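Local coordinates for protein arylamine n-acetyltransferase (Mycobacterium smegmatis, PDB 1W5R) that catalyses, in its native form, transfer of an acetyl group, probably from acetyl-CoA, to arylamines, at residues I31-A34 and H35-I39. The protein carries 1 engineered substitution. Numbering follows the deposited sequence.
Sequences IVAA and HNRSI
S38 OG donates a hydrogen bond to A34 O over 2.8 Å. The hydroxyl lies anti to the carbonyl carbon of its own residue (chi1 -59°), which turns it back toward the preceding turn. It reaches the A34 oxygen tilted from the carbonyl plane. OG also has a weak bond to the backbone oxygen of I15. Deeper in the helix the backbone bonds are regular. H35 N to I31 O is 2.8 Å and nearly straight, and N36 N to V32 O is 2.9 Å. The pattern then stretches: R37 N lies 3.3 Å from A33 O and makes a second, weak bond to A34 O. H35 O accepts from both S38 N and I39 N as the helix closes.

The R37 side chain folds back along the helix surface. Its CG sits between the backbone N and the carbonyl carbon (chi1 71°), and a bend at chi3 brings the guanidinium over A33. A33 O lies 3.5 Å above the guanidinium plane, over its centre. NH2 comes within 3.4 Å of A34 CA, and NH1 packs on A33 CB. NH1 also forms a salt bridge with D218, so this exposed side chain ties the helix end to the hairpin of strands 212-216 and 220-225.

V32 and N36 run side by side in the buried interior. The buried H35 ring leads away from the preceding turn into the protein, where ND1 is hydrogen-bonded to Y11 OH and NE2 to H76 ND1. I39 CD1 rests 3.8 Å above one ring face, offset toward the rim. I39 is also the first residue to leave helical geometry. This is the C-terminal turn of helix 25-38, in the N-terminal helical part of the arylamine N-acetyltransferase fold.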
loop_
_atom_site.group_PDB
_atom_site.type_symbol
_atom_site.label_atom_id
_atom_site.label_comp_id
_atom_site.label_asym_id
_atom_site.label_seq_id
_atom_site.Cartn_x
_atom_site.Cartn_y
_atom_site.Cartn_z
ATOM N N ILE A 31 12.376 -24.696 8.777
ATOM C CA ILE A 31 12.357 -23.950 10.038
ATOM C C ILE A 31 12.565 -22.447 9.802
ATOM O O ILE A 31 11.838 -21.639 10.362
ATOM C CB ILE A 31 13.381 -24.509 11.041
ATOM C CG1 ILE A 31 12.907 -25.875 11.559
ATOM C CG2 ILE A 31 13.595 -23.534 12.214
ATOM C CD1 ILE A 31 13.812 -26.492 12.599
ATOM N N VAL A 32 13.537 -22.089 8.969
ATOM C CA VAL A 32 13.780 -20.660 8.662
ATOM C C VAL A 32 12.499 -20.027 8.088
ATOM O O VAL A 32 12.079 -18.954 8.521
ATOM C CB VAL A 32 14.990 -20.486 7.697
ATOM C CG1 VAL A 32 15.072 -19.051 7.128
ATOM C CG2 VAL A 32 16.296 -20.841 8.394
ATOM N N ALA A 33 11.858 -20.702 7.133
ATOM C CA ALA A 33 10.649 -20.166 6.520
ATOM C C ALA A 33 9.502 -20.019 7.526
ATOM O O ALA A 33 8.772 -19.030 7.520
ATOM C CB ALA A 33 10.218 -21.040 5.325
ATOM N N ALA A 34 9.348 -21.010 8.401
ATOM C CA ALA A 34 8.277 -20.972 9.386
ATOM C C ALA A 34 8.529 -19.888 10.436
ATOM O O ALA A 34 7.616 -19.146 10.819
ATOM C CB ALA A 34 8.145 -22.341 10.057
ATOM N N HIS A 35 9.778 -19.791 10.878
ATOM C CA HIS A 35 10.176 -18.740 11.814
ATOM C C HIS A 35 9.929 -17.346 11.200
ATOM O O HIS A 35 9.327 -16.469 11.842
ATOM C CB HIS A 35 11.636 -18.948 12.214
ATOM C CG HIS A 35 12.112 -18.057 13.323
ATOM N ND1 HIS A 35 12.578 -18.562 14.521
ATOM C CD2 HIS A 35 12.228 -16.708 13.410
ATOM C CE1 HIS A 35 12.958 -17.561 15.297
ATOM N NE2 HIS A 35 12.754 -16.426 14.648
ATOM N N ASN A 36 10.337 -17.177 9.942
ATOM C CA ASN A 36 10.169 -15.908 9.229
ATOM C C ASN A 36 8.734 -15.403 9.292
ATOM O O ASN A 36 8.499 -14.208 9.495
ATOM C CB ASN A 36 10.502 -16.083 7.738
ATOM C CG ASN A 36 12.002 -16.077 7.427
ATOM O OD1 ASN A 36 12.857 -15.565 8.181
ATOM N ND2 ASN A 36 12.321 -16.612 6.275
ATOM N N ARG A 37 7.774 -16.299 9.064
ATOM C CA ARG A 37 6.384 -15.871 8.970
ATOM C C ARG A 37 5.651 -15.817 10.295
ATOM O O ARG A 37 4.556 -15.268 10.362
ATOM C CB ARG A 37 5.572 -16.735 7.979
ATOM C CG ARG A 37 5.277 -18.165 8.451
ATOM C CD ARG A 37 4.430 -18.929 7.445
ATOM N NE ARG A 37 5.161 -19.226 6.209
ATOM C CZ ARG A 37 5.844 -20.349 5.977
ATOM N NH1 ARG A 37 6.450 -20.513 4.804
ATOM N NH2 ARG A 37 5.934 -21.309 6.911
ATOM N N SER A 38 6.241 -16.414 11.334
ATOM C CA SER A 38 5.538 -16.611 12.611
ATOM C C SER A 38 5.951 -15.717 13.775
ATOM O O SER A 38 5.105 -15.387 14.620
ATOM C CB SER A 38 5.688 -18.065 13.072
ATOM O OG SER A 38 5.180 -18.985 12.118
ATOM N N ILE A 39 7.240 -15.385 13.847
ATOM C CA ILE A 39 7.754 -14.593 14.970
ATOM C C ILE A 39 8.281 -13.280 14.379
ATOM O O ILE A 39 9.260 -13.284 13.635
ATOM C CB ILE A 39 8.865 -15.335 15.779
ATOM C CG1 ILE A 39 8.406 -16.746 16.194
ATOM C CG2 ILE A 39 9.266 -14.522 17.016
ATOM C CD1 ILE A 39 9.480 -17.543 16.975
#